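Local coordinates for cycloalternan-forming enzyme (Listeria monocytogenes serovar 1/2a, PDB 5F7U), which belongs to glycoside hydrolase family 31, a multidomain carbohydrate-active protein with a TIM barrel, beta-rich flanking domains and a family 6 carbohydrate-binding module, at residues Lys232-Gln237 with Leu323-Met329; Ser605-Phe610 with Glu643-Ala648; Ser626-Met632 with Met651-Ile657. The protein carries 1 engineered substitution. All coordinates share one frame; numbering follows the deposited sequence.

In the fold
Contacts 2 and 3 belong to one TIM barrel, whereas contact 1 lies in the beta-rich N-terminal part, its centre about 46 and 41 Å from those of contacts 2 and 3. Contact 1 is partly buried, pairs the ends of two antiparallel strands and relies on backbone and amide hydrogen bonds. Contacts 2 and 3 are buried, share helix 642-653 and work mainly through apolar and aromatic side chains. Contact 2 sets this helix against helix 607-622; contact 3 sets its C-terminal end, and the chain that follows, against strand 628-631. They touch directly, with Phe610 and Ala648 of contact 2 resting on Trp630 of contact 3.

Contact 1 of 3, residues Lys232-Gln237 with Leu323-Met329; sequences KNVINQ and LDNDGDM
Gln237 and Asp324 face each other as a non-hydrogen-bonded antiparallel pair, CA to CA 4.5 Å, where strand 235-237 runs beside strand 323-327 with 154° between their N-to-C directions. Asn325 N gives a bent bond to Asn236 O (2.9 Å), and farther along Ile235 N reaches Gly327 O at 3.1 Å. Between these two backbone links a side chain steps in: Asn325 ND2 donates to Ile235 O over 2.8 Å, almost straight at 169°. The Asn325 side chain leaves trans to its own N (chi1 -167°), which carries the amide across to Ile235. The same ND2 also donates to Asp328 O at 2.9 Å, both acceptors lying close to the amide plane, while OD1 accepts from Asn331 ND2, so the group is held flat from both ends. Gln237, extended beyond CG, lies alongside Asp324 and points the same way; its NE2 meets Asp324 OD1 at 2.9 Å, nearly along the C-O axis, and the carboxylate's OD2 is taken by His306 ND1. Through Asp326-Asp328 the chain makes an Asx turn, Asp326 OD1 accepting from Asp328 N. Met329 packs against residues 232-237: Met329 SD lies 3.5 Å from Asn233 C, and Ile235, crossing Met329 at about a right angle, puts CD1 4.0 Å from Met329 CB. Beside the turn at Asp326-Asp328, a buried side-chain amide thus takes up part of the work of the backbone and ties Ile235 to Asp328.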
# COMPACT_ATOMS: atom_id res chain seq x y z
N LYS A 232 -21.78 12.24 -34.18
CA LYS A 232 -21.25 12.04 -35.54
C LYS A 232 -19.80 11.56 -35.63
O LYS A 232 -19.48 10.64 -36.38
CB LYS A 232 -21.37 13.34 -36.36
CG LYS A 232 -22.78 13.70 -36.78
CD LYS A 232 -22.82 14.89 -37.73
CE LYS A 232 -22.65 16.22 -36.99
NZ LYS A 232 -23.09 17.35 -37.84
N ASN A 233 -18.91 12.22 -34.89
CA ASN A 233 -17.47 12.09 -35.06
C ASN A 233 -16.74 11.61 -33.80
O ASN A 233 -15.76 10.89 -33.90
CB ASN A 233 -16.86 13.44 -35.47
CG ASN A 233 -17.35 13.93 -36.82
OD1 ASN A 233 -16.87 13.47 -37.86
ND2 ASN A 233 -18.29 14.87 -36.81
N VAL A 234 -17.22 12.04 -32.64
CA VAL A 234 -16.51 11.83 -31.38
C VAL A 234 -17.39 11.35 -30.23
O VAL A 234 -18.56 11.73 -30.16
CB VAL A 234 -15.73 13.09 -30.90
CG1 VAL A 234 -14.60 13.44 -31.86
CG2 VAL A 234 -16.66 14.29 -30.70
N ILE A 235 -16.80 10.50 -29.37
CA ILE A 235 -17.29 10.24 -28.00
C ILE A 235 -16.12 10.64 -27.09
O ILE A 235 -15.05 10.02 -27.15
CB ILE A 235 -17.74 8.77 -27.78
CG1 ILE A 235 -18.99 8.48 -28.64
CG2 ILE A 235 -17.97 8.51 -26.28
CD1 ILE A 235 -19.30 7.01 -28.86
N ASN A 236 -16.30 11.70 -26.31
CA ASN A 236 -15.19 12.29 -25.54
C ASN A 236 -15.15 11.92 -24.07
O ASN A 236 -14.10 12.08 -23.42
CB ASN A 236 -15.18 13.83 -25.66
CG ASN A 236 -14.68 14.31 -27.02
OD1 ASN A 236 -14.03 13.55 -27.74
ND2 ASN A 236 -14.95 15.56 -27.36
N GLN A 237 -16.28 11.46 -23.55
CA GLN A 237 -16.36 11.08 -22.13
C GLN A 237 -17.48 10.08 -21.90
O GLN A 237 -18.43 10.03 -22.68
CB GLN A 237 -16.61 12.30 -21.23
CG GLN A 237 -15.42 13.22 -20.99
CD GLN A 237 -15.67 14.21 -19.86
OE1 GLN A 237 -16.81 14.69 -19.67
NE2 GLN A 237 -14.60 14.54 -19.12
N LEU A 323 -15.25 9.31 -17.13
CA LEU A 323 -14.06 8.74 -17.77
C LEU A 323 -13.82 9.44 -19.09
O LEU A 323 -14.74 9.54 -19.92
CB LEU A 323 -14.27 7.23 -18.03
CG LEU A 323 -13.18 6.52 -18.84
CD1 LEU A 323 -11.83 6.46 -18.14
CD2 LEU A 323 -13.62 5.10 -19.21
N ASP A 324 -12.59 9.91 -19.30
CA ASP A 324 -12.21 10.56 -20.56
C ASP A 324 -12.00 9.55 -21.68
O ASP A 324 -11.80 8.36 -21.45
CB ASP A 324 -10.92 11.39 -20.37
CG ASP A 324 -11.12 12.57 -19.40
OD1 ASP A 324 -12.26 12.90 -19.00
OD2 ASP A 324 -10.10 13.19 -19.04
N ASN A 325 -12.10 10.04 -22.91
CA ASN A 325 -11.81 9.24 -24.10
C ASN A 325 -11.12 10.15 -25.12
O ASN A 325 -11.23 11.36 -25.01
CB ASN A 325 -13.11 8.71 -24.67
CG ASN A 325 -12.88 7.62 -25.71
OD1 ASN A 325 -12.09 6.70 -25.49
ND2 ASN A 325 -13.57 7.72 -26.85
N ASP A 326 -10.42 9.56 -26.09
CA ASP A 326 -9.71 10.36 -27.09
C ASP A 326 -10.59 10.76 -28.27
O ASP A 326 -10.10 11.31 -29.24
CB ASP A 326 -8.48 9.59 -27.57
CG ASP A 326 -8.82 8.27 -28.25
OD1 ASP A 326 -9.98 7.80 -28.17
OD2 ASP A 326 -7.92 7.68 -28.86
N GLY A 327 -11.89 10.46 -28.19
CA GLY A 327 -12.82 10.76 -29.28
C GLY A 327 -13.22 9.54 -30.09
O GLY A 327 -14.25 9.57 -30.77
N ASP A 328 -12.40 8.50 -30.06
CA ASP A 328 -12.65 7.27 -30.82
C ASP A 328 -14.00 6.64 -30.41
O ASP A 328 -14.16 6.20 -29.26
CB ASP A 328 -11.50 6.28 -30.61
CG ASP A 328 -11.61 5.03 -31.48
OD1 ASP A 328 -12.69 4.73 -32.04
OD2 ASP A 328 -10.58 4.33 -31.59
N MET A 329 -14.94 6.60 -31.36
CA MET A 329 -16.31 6.15 -31.09
C MET A 329 -16.39 4.64 -30.92
O MET A 329 -17.44 4.14 -30.54
CB MET A 329 -17.25 6.58 -32.21
CG MET A 329 -17.35 8.09 -32.35
SD MET A 329 -18.44 8.60 -33.67
CE MET A 329 -20.00 8.17 -32.91

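Contact 2 of 3, residues Ser605-Phe610 with Glu643-Ala648; sequences STFDSF and ELYKRA
Leu644 lies over the face of the Phe607 ring, its CD1 3.8 Å from the centroid and only 3° off the ring normal, a CH-pi contact. The two side chains run past one another head to tail, and Leu644 CB lies 3.8 Å from Phe607 CE2. Arg647 comes to the same ring at its edge, with CG in the ring plane 3.9 Å from Phe607 CZ; its guanidinium is turned well out of that plane and leads off to Gln756 O and Ala787 O. Leu644 divides its branches: CD1 also meets Phe610 CD2 at 3.8 Å, while CD2 presses on the backbone of Ser605, 3.4 Å from its C. A chi1 of -176° swings the Phe610 ring away from its own N and across to helix 642-653, where Ala648 CB sits over one face and Phe610 CZ lies 3.6 Å from Arg647 O. At the start of helix 607-622, Thr606 is the N-cap, its OG1 accepting from Ser609 N at 3.0 Å. Leu644 CD1 thus fills the corner between the two rings, oblique to Phe610. This is the packing of neighbouring helices on the outer layer of a TIM barrel, those following its sixth and seventh strands.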
# COMPACT_ATOMS: atom_id res chain seq x y z
N SER A 605 10.53 15.66 6.82
CA SER A 605 10.73 15.01 8.13
C SER A 605 9.84 15.64 9.19
O SER A 605 10.32 16.33 10.12
CB SER A 605 12.21 15.05 8.52
OG SER A 605 12.95 14.23 7.62
N THR A 606 8.55 15.39 9.07
CA THR A 606 7.58 15.88 10.06
C THR A 606 6.56 14.79 10.40
O THR A 606 6.40 13.83 9.63
CB THR A 606 6.78 17.10 9.57
OG1 THR A 606 5.94 16.70 8.49
CG2 THR A 606 7.68 18.24 9.12
N PHE A 607 5.86 14.97 11.52
CA PHE A 607 4.78 14.06 11.89
C PHE A 607 3.60 14.16 10.91
O PHE A 607 2.98 13.15 10.59
CB PHE A 607 4.34 14.27 13.33
CG PHE A 607 5.15 13.50 14.32
CD1 PHE A 607 4.88 12.16 14.56
CD2 PHE A 607 6.21 14.10 15.02
CE1 PHE A 607 5.63 11.42 15.47
CE2 PHE A 607 6.97 13.37 15.95
CZ PHE A 607 6.67 12.03 16.16
N ASP A 608 3.31 15.37 10.42
CA ASP A 608 2.27 15.50 9.38
C ASP A 608 2.60 14.65 8.15
O ASP A 608 1.72 13.97 7.58
CB ASP A 608 2.08 16.99 9.00
CG ASP A 608 1.25 17.77 10.01
OD1 ASP A 608 0.62 17.19 10.92
OD2 ASP A 608 1.21 19.01 9.90
N SER A 609 3.86 14.65 7.74
CA SER A 609 4.26 13.83 6.59
C SER A 609 4.16 12.34 6.91
O SER A 609 3.73 11.56 6.06
CB SER A 609 5.69 14.15 6.11
OG SER A 609 5.74 15.51 5.69
N PHE A 610 4.56 11.96 8.12
CA PHE A 610 4.47 10.56 8.60
C PHE A 610 3.01 10.12 8.48
O PHE A 610 2.73 9.04 7.94
CB PHE A 610 4.97 10.54 10.05
CG PHE A 610 5.06 9.18 10.72
CD1 PHE A 610 4.87 7.97 10.05
CD2 PHE A 610 5.41 9.15 12.09
CE1 PHE A 610 4.99 6.75 10.73
CE2 PHE A 610 5.54 7.93 12.78
CZ PHE A 610 5.34 6.73 12.08
N GLU A 643 12.52 12.02 18.55
CA GLU A 643 11.17 11.48 18.73
C GLU A 643 10.59 11.00 17.41
O GLU A 643 10.13 9.86 17.30
CB GLU A 643 10.25 12.56 19.33
CG GLU A 643 8.84 12.05 19.60
CD GLU A 643 7.85 13.15 19.90
OE1 GLU A 643 6.69 12.82 20.23
OE2 GLU A 643 8.22 14.35 19.83
N LEU A 644 10.61 11.86 16.38
CA LEU A 644 10.09 11.43 15.07
C LEU A 644 10.88 10.23 14.55
O LEU A 644 10.29 9.28 14.02
CB LEU A 644 10.12 12.57 14.04
CG LEU A 644 9.68 12.17 12.61
CD1 LEU A 644 8.25 11.61 12.53
CD2 LEU A 644 9.79 13.36 11.68
N TYR A 645 12.21 10.29 14.66
CA TYR A 645 13.04 9.22 14.14
C TYR A 645 12.65 7.88 14.79
O TYR A 645 12.51 6.87 14.10
CB TYR A 645 14.53 9.53 14.31
CG TYR A 645 15.39 8.57 13.53
CD1 TYR A 645 15.66 8.81 12.18
CD2 TYR A 645 15.90 7.40 14.12
CE1 TYR A 645 16.44 7.93 11.44
CE2 TYR A 645 16.67 6.51 13.39
CZ TYR A 645 16.93 6.78 12.05
OH TYR A 645 17.70 5.92 11.31
N LYS A 646 12.45 7.89 16.11
CA LYS A 646 12.12 6.67 16.87
C LYS A 646 10.72 6.16 16.51
O LYS A 646 10.52 4.94 16.34
CB LYS A 646 12.24 6.93 18.38
CG LYS A 646 13.67 6.99 18.87
CD LYS A 646 13.66 7.15 20.39
CE LYS A 646 15.06 7.00 20.99
NZ LYS A 646 14.90 7.10 22.48
N ARG A 647 9.76 7.07 16.38
CA ARG A 647 8.38 6.70 16.02
C ARG A 647 8.31 6.11 14.63
O ARG A 647 7.62 5.10 14.41
CB ARG A 647 7.42 7.89 16.15
CG ARG A 647 7.24 8.43 17.57
CD ARG A 647 6.73 7.34 18.51
NE ARG A 647 6.19 7.86 19.77
CZ ARG A 647 5.88 7.10 20.81
NH1 ARG A 647 6.01 5.77 20.73
NH2 ARG A 647 5.41 7.67 21.91
N ALA A 648 9.02 6.73 13.70
CA ALA A 648 9.08 6.30 12.31
C ALA A 648 9.79 4.95 12.19
O ALA A 648 9.32 4.08 11.46
CB ALA A 648 9.78 7.35 11.47

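Contact 3 of 3, residues Ser626-Met632 with Met651-Ile657; sequences SYWAWDM and MAAFAPI
Met651 reaches from the end of helix 642-653 to two tryptophans of strand 628-631. Its CB meets the CZ end of the Phe610 ring of the neighbouring helix; CG lies opposite the backbone N (chi1 179°), and a bend at chi2 (-87°) then turns the chain toward the strand. SD arrives 3.5 Å from Trp630 NE1 and 4.2 Å from the centroid of the five-membered ring of Trp630, 52° off its normal, an oblique Met-aromatic contact. CE, the tip, ends near the plane of the Trp628 indole at its edge, 4.2 Å from Trp628 CZ3. Pro656 CD comes up to the same indole's edge beside CE3, and Trp628 NE1 hydrogen-bonds to Glu255 OE2. Pro656 CB also packs tightly against the backbone, 3.2 Å from Ser626 O. Next in the chain, Ile657 N makes a weak hydrogen bond to Trp628 O at 3.1 Å. Ala629 CB packs 3.6 Å from Ile657 CB, both next to Ile597, whereas Trp628 and Trp630 pack on helix 607-622. Ala652 CB closes the far end, 3.8 Å from Met632 CB. The segments join the first strand of a beta-alpha-beta unit to the end of its helix and the start of its last strand, the seventh and eighth of the barrel. The chemistry implies a junction governed by fit: the lone cross-link between backbones is weak, the buried Trp630 N has no partner, and sulfur, indole and small apolar groups supply the rest.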
# COMPACT_ATOMS: atom_id res chain seq x y z
N SER A 626 1.02 -3.97 -2.56
CA SER A 626 1.30 -4.49 -1.22
C SER A 626 2.75 -4.25 -0.81
O SER A 626 3.02 -4.00 0.36
CB SER A 626 1.01 -6.00 -1.25
OG SER A 626 1.34 -6.66 -0.03
N TYR A 627 3.67 -4.35 -1.77
CA TYR A 627 5.11 -4.20 -1.45
C TYR A 627 5.46 -2.73 -1.46
O TYR A 627 6.05 -2.21 -2.42
CB TYR A 627 5.98 -4.98 -2.42
CG TYR A 627 5.76 -6.49 -2.43
CD1 TYR A 627 5.02 -7.16 -1.42
CD2 TYR A 627 6.30 -7.25 -3.47
CE1 TYR A 627 4.83 -8.54 -1.48
CE2 TYR A 627 6.14 -8.63 -3.52
CZ TYR A 627 5.41 -9.27 -2.54
OH TYR A 627 5.24 -10.65 -2.63
N TRP A 628 5.05 -2.07 -0.38
CA TRP A 628 5.08 -0.61 -0.30
C TRP A 628 6.12 -0.16 0.73
O TRP A 628 6.22 -0.74 1.82
CB TRP A 628 3.68 -0.10 0.05
CG TRP A 628 3.59 1.39 0.33
CD1 TRP A 628 3.26 2.38 -0.56
CD2 TRP A 628 3.82 2.04 1.58
NE1 TRP A 628 3.29 3.60 0.05
CE2 TRP A 628 3.63 3.42 1.37
CE3 TRP A 628 4.16 1.58 2.87
CZ2 TRP A 628 3.75 4.36 2.39
CZ3 TRP A 628 4.32 2.52 3.90
CH2 TRP A 628 4.09 3.89 3.66
N ALA A 629 6.86 0.89 0.37
CA ALA A 629 7.89 1.49 1.22
C ALA A 629 7.62 2.97 1.41
O ALA A 629 6.86 3.57 0.66
CB ALA A 629 9.27 1.34 0.59
N TRP A 630 8.33 3.55 2.37
CA TRP A 630 8.42 5.01 2.49
C TRP A 630 9.82 5.34 2.98
O TRP A 630 10.52 4.47 3.50
CB TRP A 630 7.33 5.55 3.44
CG TRP A 630 7.48 5.13 4.90
CD1 TRP A 630 7.52 3.84 5.40
CD2 TRP A 630 7.57 5.99 6.03
NE1 TRP A 630 7.66 3.86 6.77
CE2 TRP A 630 7.68 5.16 7.19
CE3 TRP A 630 7.56 7.39 6.20
CZ2 TRP A 630 7.81 5.69 8.50
CZ3 TRP A 630 7.67 7.92 7.51
CH2 TRP A 630 7.80 7.07 8.63
N ASP A 631 10.23 6.60 2.79
CA ASP A 631 11.49 7.08 3.37
C ASP A 631 11.24 7.31 4.87
O ASP A 631 10.62 8.31 5.22
CB ASP A 631 11.93 8.41 2.71
CG ASP A 631 12.08 8.32 1.18
OD1 ASP A 631 12.32 7.24 0.63
OD2 ASP A 631 11.97 9.37 0.52
N MET A 632 11.66 6.39 5.73
CA MET A 632 11.30 6.48 7.15
C MET A 632 11.79 7.81 7.74
O MET A 632 12.94 8.21 7.51
CB MET A 632 11.80 5.26 7.95
CG MET A 632 13.28 4.97 7.85
SD MET A 632 13.84 4.00 9.27
CE MET A 632 14.07 5.35 10.41
N MET A 651 7.40 2.06 13.28
CA MET A 651 6.39 1.79 12.25
C MET A 651 7.06 1.13 11.03
O MET A 651 6.54 0.15 10.51
CB MET A 651 5.60 3.05 11.89
CG MET A 651 4.55 2.83 10.79
SD MET A 651 5.28 3.02 9.14
CE MET A 651 3.97 2.36 8.12
N ALA A 652 8.20 1.66 10.60
CA ALA A 652 8.87 1.18 9.38
C ALA A 652 9.28 -0.28 9.50
O ALA A 652 9.18 -1.05 8.52
CB ALA A 652 10.10 2.04 9.06
N ALA A 653 9.72 -0.67 10.69
CA ALA A 653 10.12 -2.06 10.95
C ALA A 653 8.91 -3.00 10.88
O ALA A 653 9.07 -4.19 10.64
CB ALA A 653 10.81 -2.16 12.30
N PHE A 654 7.71 -2.43 11.04
CA PHE A 654 6.44 -3.17 10.93
C PHE A 654 5.63 -2.75 9.70
O PHE A 654 4.38 -2.69 9.75
CB PHE A 654 5.59 -3.03 12.22
CG PHE A 654 6.06 -3.91 13.35
CD1 PHE A 654 7.14 -3.52 14.13
CD2 PHE A 654 5.46 -5.16 13.59
CE1 PHE A 654 7.61 -4.33 15.18
CE2 PHE A 654 5.90 -5.97 14.64
CZ PHE A 654 6.99 -5.56 15.43
N ALA A 655 6.35 -2.41 8.61
CA ALA A 655 5.69 -2.09 7.35
C ALA A 655 6.22 -3.02 6.26
O ALA A 655 7.16 -3.78 6.51
CB ALA A 655 5.88 -0.61 7.00
N PRO A 656 5.57 -3.05 5.06
CA PRO A 656 5.96 -4.08 4.08
C PRO A 656 7.44 -4.00 3.68
O PRO A 656 8.11 -5.03 3.65
CB PRO A 656 5.04 -3.78 2.88
CG PRO A 656 3.82 -3.17 3.51
CD PRO A 656 4.39 -2.28 4.60
N ILE A 657 7.93 -2.79 3.43
CA ILE A 657 9.33 -2.56 3.03
C ILE A 657 9.92 -1.46 3.92
O ILE A 657 9.33 -0.37 4.05
CB ILE A 657 9.47 -2.14 1.54
CG1 ILE A 657 8.80 -3.13 0.56
CG2 ILE A 657 10.94 -1.85 1.17
CD1 ILE A 657 9.44 -4.51 0.47